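PDB 3NYI: fat acid-binding protein, which binds stearic acid and probably serves as a fatty-acid-binding protein of the DegV family. Local coordinates for residues N105-V110 with I119-S124; V88-T93 with A132-Q137; K194-M199 with L221-K226. One frame throughout, in Å; residues are numbered along the deposited sequence.

How the interactions relate
Interactions 1 and 2 rest on neighbouring strands of one sheet, 119-123 in interaction 1 and 87-91 in interaction 2. Their centres are 14 Å apart, and they touch: I122 N lies 2.7 Å from C89 O, a probable hydrogen bond, and I122 packs on V88. Interaction 3 belongs to the other sheet, its centre 22 Å from that of interaction 2 and 33 Å from that of interaction 1. Interactions 2 and 3 touch where T93 CG2, just past strand 87-91, packs 3.5 Å from CE of the selenomethionine M199. Bound stearic acid lies about 10 Å from the side chain of I198 in interaction 3 and about 14 Å from that of L134 in interaction 2.

Interaction 1: N105-V110 with I119-S124; sequences NAKSLV and ICVIDS
The ammonium nitrogen of K107 is the polar meeting point of helix 99-113 and strand 119-123. K107 NZ gives a 2.8 Å hydrogen bond to the backbone oxygen I119 O, arriving nearly in line with the carbonyl (C=O...N angle 168°). It gives a second to water 1, whose oxygen stands 3.1 Å from K107 NZ. The same water accepts a longer bond of 3.3 Å from V121 N, so lysine and water together serve two successive polar groups along one border of the strand. The opposite border is taken up by strand 87-91, to which C120 and I122 make their backbone bonds.

Lysine suits this place because its long chain does two jobs. CG stands opposite the backbone N (chi1 165°) and every later bond is extended, which carries the charge away from the helix and across the strand to its border. On the way the methylenes run alongside I119 in the reverse sense, with K107 CG 4.0 Å from I119 CG2. K107 CB also comes 4.3 Å from V121 CG2.

One turn on, V110 closes the apolar side of the contact. Its CG1 touches the far end of the isoleucine, I119 CD1, at 4.1 Å, the two side chains crossing at about a right angle. Branched I119 can thus offer CG2 to the lysine and CD1 to the valine. F77 of helix 70-81 touches both V110 and I119 and extends this apolar patch.

Helix and strand axes approach to 9.3 Å and run almost exactly antiparallel (172°). This is the returning half of a beta-alpha-beta unit, in which helix 99-113 connects the parallel neighbours 87-91 and 119-123 and lies against the strand that follows it.

Interaction 2: V88-T93 with A132-Q137; sequences VCFTIT and ALLIDQ
F90 turns its ring to the side of its own backbone N (chi1 -64°), and I135 sets CG1 in the corresponding position (chi1 -71°), so that ring and methylene meet between strand 87-91 and helix 128-143. I135 CG1 lies over one face of the phenyl group, 4.0 Å from the centroid of the F90 ring and 23° off its normal, a CH-pi contact. It is displaced toward the rim, and its shortest approach is 3.8 Å to F90 CG.

L134, one residue earlier on the helix, sends a branch to another part of the ring: L134 CD2 is 4.0 Å from F90 CE1, the side chains crossing at about a right angle. A flat aromatic suits the strand here because it can receive two aliphatic branches at once, and L134 and I135, successive on the helix, suit it by offering a methyl and a methylene to different parts of the ring. F138 adds an edge-to-face contact with F90.

T91, the next residue of the strand, points away from this helix and touches S99 and Y100 of helix 99-113. Helices thus cover both faces of these strands, the alpha/beta/alpha layering of the parallel part of this DegV-family domain.

Interaction 3: K194-M199 with L221-K226; sequences KPVIIM and LQVAKK
Apolar contacts make up the whole meeting of V196 and I198 with V223, which joins strand 194-200 to helix 213-231. The closer pair is I198 CD1 with V223 CG1, 3.7 Å apart, where the isoleucine reaches the valine obliquely with the tip of its long branch. The second methyl of the valine serves the other strand residue, V223 CG2 lying 4.3 Å from V196 CG1. A chi1 of 172° puts CG1 of V223 across from its amide nitrogen and CG2 beside it, so that the fork sends one prong to each partner. V196 and I198 are two apart on the strand and so offer their side chains on the same face. F165 of neighbouring strand 163-167 also touches V223, while V196 reaches L216, S219 and V220 elsewhere on the helix.

Backbone hydrogen bonds lie within the sheet and leave this face to side chains: V196 bonds to G207 and G208, I198 to G205, and I197 to F166 on the other neighbouring strand. Beta-branched residues suit such extended positions.

Charged groups keep to other sides of the helix, where K225 forms a salt bridge with D229.

Only 99 Å² is buried between the two segments. With methyl groups making the closest contacts, this patch can contribute dispersion and the burial of apolar surface, but little directional specificity; its share in holding the helix on the sheet is probably modest.

Interaction 1: N105-V110 with I119-S124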
loop_
_atom_site.group_PDB
_atom_site.type_symbol
_atom_site.label_atom_id
_atom_site.label_comp_id
_atom_site.label_asym_id
_atom_site.label_seq_id
_atom_site.Cartn_x
_atom_site.Cartn_y
_atom_site.Cartn_z
ATOM N N ASN A 105 -11.768 10.609 13.088
ATOM C CA ASN A 105 -11.863 11.813 13.921
ATOM C C ASN A 105 -11.979 13.082 13.082
ATOM O O ASN A 105 -12.685 14.014 13.455
ATOM C CB ASN A 105 -10.712 11.908 14.919
ATOM C CG ASN A 105 -10.955 11.059 16.161
ATOM O OD1 ASN A 105 -11.531 9.970 16.079
ATOM N ND2 ASN A 105 -10.534 11.559 17.318
ATOM N N ALA A 106 -11.311 13.105 11.933
ATOM C CA ALA A 106 -11.343 14.288 11.074
ATOM C C ALA A 106 -12.708 14.459 10.412
ATOM O O ALA A 106 -13.214 15.582 10.282
ATOM C CB ALA A 106 -10.246 14.217 10.028
ATOM N N LYS A 107 -13.306 13.348 9.980
ATOM C CA LYS A 107 -14.670 13.389 9.461
ATOM C C LYS A 107 -15.620 14.011 10.494
ATOM O O LYS A 107 -16.441 14.879 10.166
ATOM C CB LYS A 107 -15.144 11.979 9.061
ATOM C CG LYS A 107 -16.642 11.881 8.864
ATOM C CD LYS A 107 -17.038 10.493 8.416
ATOM C CE LYS A 107 -18.544 10.345 8.318
ATOM N NZ LYS A 107 -18.907 9.025 7.719
ATOM N N SER A 108 -15.499 13.576 11.745
ATOM C CA SER A 108 -16.351 14.106 12.810
ATOM C C SER A 108 -16.138 15.602 13.013
ATOM O O SER A 108 -17.097 16.358 13.145
ATOM C CB SER A 108 -16.120 13.358 14.123
ATOM O OG SER A 108 -16.626 12.042 14.033
ATOM N N LEU A 109 -14.878 16.024 13.036
ATOM C CA LEU A 109 -14.543 17.444 13.128
ATOM C C LEU A 109 -15.256 18.271 12.052
ATOM O O LEU A 109 -15.847 19.315 12.341
ATOM C CB LEU A 109 -13.036 17.632 12.973
ATOM C CG LEU A 109 -12.253 18.331 14.074
ATOM C CD1 LEU A 109 -12.036 17.379 15.232
ATOM C CD2 LEU A 109 -10.925 18.812 13.518
ATOM N N VAL A 110 -15.196 17.808 10.804
ATOM C CA VAL A 110 -15.724 18.585 9.685
ATOM C C VAL A 110 -17.241 18.651 9.743
ATOM O O VAL A 110 -17.843 19.668 9.401
ATOM C CB VAL A 110 -15.252 18.011 8.316
ATOM C CG1 VAL A 110 -15.947 18.717 7.146
ATOM C CG2 VAL A 110 -13.742 18.133 8.196
ATOM N N ILE A 119 -18.951 12.289 3.663
ATOM C CA ILE A 119 -17.579 11.817 3.791
ATOM C C ILE A 119 -17.611 10.346 4.170
ATOM O O ILE A 119 -18.173 9.979 5.198
ATOM C CB ILE A 119 -16.819 12.591 4.888
ATOM C CG1 ILE A 119 -16.818 14.090 4.595
ATOM C CG2 ILE A 119 -15.387 12.070 5.028
ATOM C CD1 ILE A 119 -16.189 14.925 5.711
ATOM N N CYS A 120 -17.013 9.509 3.330
ATOM C CA CYS A 120 -16.922 8.077 3.588
ATOM C C CYS A 120 -15.453 7.688 3.828
ATOM O O CYS A 120 -14.604 7.908 2.968
ATOM C CB CYS A 120 -17.500 7.293 2.403
ATOM S SG CYS A 120 -17.210 5.519 2.519
ATOM N N VAL A 121 -15.151 7.139 5.000
ATOM C CA VAL A 121 -13.769 6.768 5.327
ATOM C C VAL A 121 -13.670 5.251 5.281
ATOM O O VAL A 121 -14.464 4.552 5.910
ATOM C CB VAL A 121 -13.338 7.291 6.717
ATOM C CG1 VAL A 121 -11.919 6.810 7.071
ATOM C CG2 VAL A 121 -13.407 8.813 6.752
ATOM N N ILE A 122 -12.711 4.749 4.511
ATOM C CA ILE A 122 -12.551 3.317 4.330
ATOM C C ILE A 122 -11.198 2.809 4.819
ATOM O O ILE A 122 -10.147 3.257 4.349
ATOM C CB ILE A 122 -12.698 2.935 2.841
ATOM C CG1 ILE A 122 -14.092 3.314 2.317
ATOM C CG2 ILE A 122 -12.377 1.445 2.629
ATOM C CD1 ILE A 122 -14.190 3.284 0.807
ATOM N N ASP A 123 -11.236 1.872 5.762
ATOM C CA ASP A 123 -10.071 1.047 6.105
ATOM C C ASP A 123 -9.816 0.093 4.937
ATOM O O ASP A 123 -10.504 -0.918 4.781
ATOM C CB ASP A 123 -10.382 0.244 7.379
ATOM C CG ASP A 123 -9.292 -0.778 7.737
ATOM O OD1 ASP A 123 -8.177 -0.740 7.171
ATOM O OD2 ASP A 123 -9.570 -1.638 8.602
ATOM N N SER A 124 -8.841 0.410 4.097
ATOM C CA SER A 124 -8.616 -0.394 2.894
ATOM C C SER A 124 -8.272 -1.859 3.187
ATOM O O SER A 124 -8.493 -2.723 2.338
ATOM C CB SER A 124 -7.498 0.214 2.036
ATOM O OG SER A 124 -6.213 -0.097 2.551
HETATM O O HOH W 1 -17.042 6.533 7.591
#

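Interaction 2: V88-T93 with A132-Q137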
loop_
_atom_site.group_PDB
_atom_site.type_symbol
_atom_site.label_atom_id
_atom_site.label_comp_id
_atom_site.label_asym_id
_atom_site.label_seq_id
_atom_site.Cartn_x
_atom_site.Cartn_y
_atom_site.Cartn_z
ATOM N N VAL A 88 -14.550 10.357 -0.636
ATOM C CA VAL A 88 -14.241 8.990 -0.250
ATOM C C VAL A 88 -12.764 8.863 0.063
ATOM O O VAL A 88 -11.920 9.164 -0.772
ATOM C CB VAL A 88 -14.582 7.978 -1.375
ATOM C CG1 VAL A 88 -14.404 6.578 -0.855
ATOM C CG2 VAL A 88 -16.008 8.186 -1.852
ATOM N N CYS A 89 -12.453 8.394 1.266
ATOM C CA CYS A 89 -11.080 8.400 1.748
ATOM C C CYS A 89 -10.580 7.003 2.134
ATOM O O CYS A 89 -11.168 6.360 3.000
ATOM C CB CYS A 89 -10.983 9.348 2.950
ATOM S SG CYS A 89 -9.350 9.433 3.691
ATOM N N PHE A 90 -9.493 6.550 1.499
ATOM C CA PHE A 90 -8.891 5.240 1.799
ATOM C C PHE A 90 -7.652 5.384 2.677
ATOM O O PHE A 90 -6.842 6.285 2.483
ATOM C CB PHE A 90 -8.457 4.536 0.513
ATOM C CG PHE A 90 -9.581 4.196 -0.401
ATOM C CD1 PHE A 90 -10.127 2.918 -0.396
ATOM C CD2 PHE A 90 -10.091 5.145 -1.280
ATOM C CE1 PHE A 90 -11.170 2.591 -1.247
ATOM C CE2 PHE A 90 -11.131 4.827 -2.138
ATOM C CZ PHE A 90 -11.675 3.548 -2.120
ATOM N N THR A 91 -7.487 4.475 3.630
ATOM C CA THR A 91 -6.307 4.513 4.477
ATOM C C THR A 91 -5.646 3.157 4.481
ATOM O O THR A 91 -6.254 2.144 4.108
ATOM C CB THR A 91 -6.640 4.866 5.946
ATOM O OG1 THR A 91 -7.349 3.780 6.550
ATOM C CG2 THR A 91 -7.499 6.105 6.020
ATOM N N ILE A 92 -4.394 3.152 4.915
ATOM C CA ILE A 92 -3.666 1.913 5.146
ATOM C C ILE A 92 -4.446 1.069 6.171
ATOM O O ILE A 92 -5.215 1.613 6.977
ATOM C CB ILE A 92 -2.241 2.245 5.661
ATOM C CG1 ILE A 92 -1.320 1.014 5.615
ATOM C CG2 ILE A 92 -2.309 2.853 7.089
ATOM C CD1 ILE A 92 0.167 1.334 5.985
ATOM N N THR A 93 -4.257 -0.250 6.141
ATOM C CA THR A 93 -4.896 -1.144 7.117
ATOM C C THR A 93 -4.775 -0.662 8.566
ATOM O O THR A 93 -3.711 -0.234 9.006
ATOM C CB THR A 93 -4.346 -2.589 7.034
ATOM O OG1 THR A 93 -4.899 -3.369 8.102
ATOM C CG2 THR A 93 -2.833 -2.604 7.138
ATOM N N ALA A 132 -3.078 0.662 -3.625
ATOM C CA ALA A 132 -3.192 1.272 -4.959
ATOM C C ALA A 132 -4.177 0.499 -5.874
ATOM O O ALA A 132 -5.016 1.103 -6.568
ATOM C CB ALA A 132 -1.817 1.365 -5.611
ATOM N N LEU A 133 -4.086 -0.827 -5.855
ATOM C CA LEU A 133 -5.019 -1.664 -6.648
ATOM C C LEU A 133 -6.476 -1.463 -6.236
ATOM O O LEU A 133 -7.365 -1.407 -7.090
ATOM C CB LEU A 133 -4.651 -3.148 -6.523
ATOM C CG LEU A 133 -3.394 -3.535 -7.305
ATOM C CD1 LEU A 133 -2.911 -4.927 -6.911
ATOM C CD2 LEU A 133 -3.668 -3.447 -8.825
ATOM N N LEU A 134 -6.727 -1.363 -4.928
ATOM C CA LEU A 134 -8.093 -1.161 -4.461
ATOM C C LEU A 134 -8.619 0.209 -4.877
ATOM O O LEU A 134 -9.736 0.331 -5.364
ATOM C CB LEU A 134 -8.197 -1.320 -2.939
ATOM C CG LEU A 134 -9.618 -1.166 -2.387
ATOM C CD1 LEU A 134 -10.493 -2.367 -2.796
ATOM C CD2 LEU A 134 -9.600 -1.013 -0.861
ATOM N N ILE A 135 -7.820 1.252 -4.665
ATOM C CA ILE A 135 -8.236 2.569 -5.083
ATOM C C ILE A 135 -8.540 2.576 -6.577
ATOM O O ILE A 135 -9.551 3.112 -7.022
ATOM C CB ILE A 135 -7.161 3.612 -4.762
ATOM C CG1 ILE A 135 -7.105 3.823 -3.248
ATOM C CG2 ILE A 135 -7.491 4.906 -5.450
ATOM C CD1 ILE A 135 -5.797 4.524 -2.759
ATOM N N ASP A 136 -7.661 1.955 -7.342
ATOM C CA ASP A 136 -7.855 1.876 -8.787
ATOM C C ASP A 136 -9.130 1.116 -9.190
ATOM O O ASP A 136 -9.808 1.503 -10.138
ATOM C CB ASP A 136 -6.616 1.287 -9.471
ATOM C CG ASP A 136 -6.729 1.304 -10.986
ATOM O OD1 ASP A 136 -6.887 2.407 -11.561
ATOM O OD2 ASP A 136 -6.697 0.209 -11.583
ATOM N N GLN A 137 -9.479 0.054 -8.472
ATOM C CA GLN A 137 -10.754 -0.607 -8.757
ATOM C C GLN A 137 -11.898 0.375 -8.513
ATOM O O GLN A 137 -12.841 0.438 -9.286
ATOM C CB GLN A 137 -10.940 -1.875 -7.924
ATOM C CG GLN A 137 -10.089 -3.052 -8.395
ATOM C CD GLN A 137 -10.469 -3.511 -9.802
ATOM O OE1 GLN A 137 -11.639 -3.744 -10.084
ATOM N NE2 GLN A 137 -9.479 -3.619 -10.690
#

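Interaction 3: K194-M199 with L221-K226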
loop_
_atom_site.group_PDB
_atom_site.type_symbol
_atom_site.label_atom_id
_atom_site.label_comp_id
_atom_site.label_asym_id
_atom_site.label_seq_id
_atom_site.Cartn_x
_atom_site.Cartn_y
_atom_site.Cartn_z
ATOM N N LYS A 194 15.704 -14.867 5.214
ATOM C CA LYS A 194 14.711 -13.844 4.901
ATOM C C LYS A 194 13.382 -14.526 4.626
ATOM O O LYS A 194 13.340 -15.671 4.155
ATOM C CB LYS A 194 15.114 -12.988 3.691
ATOM C CG LYS A 194 16.431 -12.219 3.847
ATOM C CD LYS A 194 17.597 -13.108 3.452
ATOM C CE LYS A 194 18.917 -12.353 3.420
ATOM N NZ LYS A 194 20.029 -13.283 3.073
ATOM N N PRO A 195 12.288 -13.829 4.938
ATOM C CA PRO A 195 10.934 -14.359 4.743
ATOM C C PRO A 195 10.375 -14.089 3.359
ATOM O O PRO A 195 10.721 -13.100 2.708
ATOM C CB PRO A 195 10.118 -13.577 5.770
ATOM C CG PRO A 195 10.819 -12.220 5.823
ATOM C CD PRO A 195 12.295 -12.548 5.673
ATOM N N VAL A 196 9.529 -15.006 2.896
ATOM C CA VAL A 196 8.593 -14.687 1.841
ATOM C C VAL A 196 7.336 -14.346 2.622
ATOM O O VAL A 196 6.904 -15.121 3.480
ATOM C CB VAL A 196 8.297 -15.898 0.949
ATOM C CG1 VAL A 196 7.172 -15.567 -0.031
ATOM C CG2 VAL A 196 9.558 -16.350 0.209
ATOM N N ILE A 197 6.757 -13.188 2.338
ATOM C CA ILE A 197 5.670 -12.673 3.155
ATOM C C ILE A 197 4.403 -12.533 2.326
ATOM O O ILE A 197 4.454 -12.184 1.151
ATOM C CB ILE A 197 6.050 -11.283 3.765
ATOM C CG1 ILE A 197 7.358 -11.388 4.562
ATOM C CG2 ILE A 197 4.901 -10.715 4.640
ATOM C CD1 ILE A 197 7.890 -10.032 5.048
ATOM N N ILE A 198 3.259 -12.788 2.952
ATOM C CA ILE A 198 1.984 -12.608 2.294
ATOM C C ILE A 198 1.164 -11.618 3.085
ATOM O O ILE A 198 1.006 -11.784 4.290
ATOM C CB ILE A 198 1.174 -13.936 2.233
ATOM C CG1 ILE A 198 1.958 -15.015 1.494
ATOM C CG2 ILE A 198 -0.185 -13.682 1.581
ATOM C CD1 ILE A 198 1.286 -16.395 1.504
HETATM N N MSE A 199 0.634 -10.603 2.411
HETATM C CA MSE A 199 -0.337 -9.725 3.049
HETATM C C MSE A 199 -1.736 -10.117 2.626
HETATM O O MSE A 199 -2.053 -10.155 1.434
HETATM C CB MSE A 199 -0.101 -8.249 2.713
HETATM C CG MSE A 199 -1.104 -7.356 3.420
HETATM SE SE MSE A 199 -0.792 -5.432 3.215
HETATM C CE MSE A 199 -2.082 -4.856 4.589
ATOM N N LEU A 221 7.183 -15.672 -6.499
ATOM C CA LEU A 221 6.413 -15.963 -7.711
ATOM C C LEU A 221 5.645 -17.279 -7.600
ATOM O O LEU A 221 4.507 -17.385 -8.058
ATOM C CB LEU A 221 7.314 -16.001 -8.947
ATOM C CG LEU A 221 7.831 -14.661 -9.478
ATOM C CD1 LEU A 221 8.877 -14.883 -10.555
ATOM C CD2 LEU A 221 6.686 -13.819 -10.010
ATOM N N GLN A 222 6.257 -18.280 -6.987
ATOM C CA GLN A 222 5.577 -19.565 -6.865
ATOM C C GLN A 222 4.385 -19.476 -5.915
ATOM O O GLN A 222 3.336 -20.067 -6.170
ATOM C CB GLN A 222 6.550 -20.677 -6.464
ATOM C CG GLN A 222 7.449 -21.094 -7.607
ATOM C CD GLN A 222 6.662 -21.401 -8.881
ATOM O OE1 GLN A 222 5.769 -22.255 -8.889
ATOM N NE2 GLN A 222 6.989 -20.699 -9.960
ATOM N N VAL A 223 4.530 -18.720 -4.829
ATOM C CA VAL A 223 3.411 -18.526 -3.922
ATOM C C VAL A 223 2.267 -17.747 -4.601
ATOM O O VAL A 223 1.080 -18.051 -4.412
ATOM C CB VAL A 223 3.845 -17.783 -2.633
ATOM C CG1 VAL A 223 2.631 -17.431 -1.824
ATOM C CG2 VAL A 223 4.783 -18.658 -1.818
ATOM N N ALA A 224 2.612 -16.737 -5.390
ATOM C CA ALA A 224 1.570 -15.970 -6.071
ATOM C C ALA A 224 0.877 -16.868 -7.101
ATOM O O ALA A 224 -0.336 -16.809 -7.267
ATOM C CB ALA A 224 2.148 -14.766 -6.756
ATOM N N LYS A 225 1.666 -17.680 -7.790
ATOM C CA LYS A 225 1.141 -18.510 -8.879
ATOM C C LYS A 225 0.089 -19.489 -8.365
ATOM O O LYS A 225 -0.965 -19.664 -8.983
ATOM C CB LYS A 225 2.255 -19.249 -9.596
ATOM C CG LYS A 225 1.732 -20.140 -10.751
ATOM C CD LYS A 225 2.866 -20.828 -11.505
ATOM C CE LYS A 225 2.322 -21.920 -12.451
ATOM N NZ LYS A 225 1.137 -21.437 -13.222
ATOM N N LYS A 226 0.378 -20.097 -7.220
ATOM C CA LYS A 226 -0.559 -20.986 -6.551
ATOM C C LYS A 226 -1.883 -20.286 -6.230
ATOM O O LYS A 226 -2.957 -20.823 -6.465
ATOM C CB LYS A 226 0.081 -21.546 -5.276
ATOM C CG LYS A 226 -0.848 -22.398 -4.430
ATOM C CD LYS A 226 -0.157 -22.860 -3.143
ATOM C CE LYS A 226 -1.054 -23.796 -2.339
ATOM N NZ LYS A 226 -1.393 -25.015 -3.126
#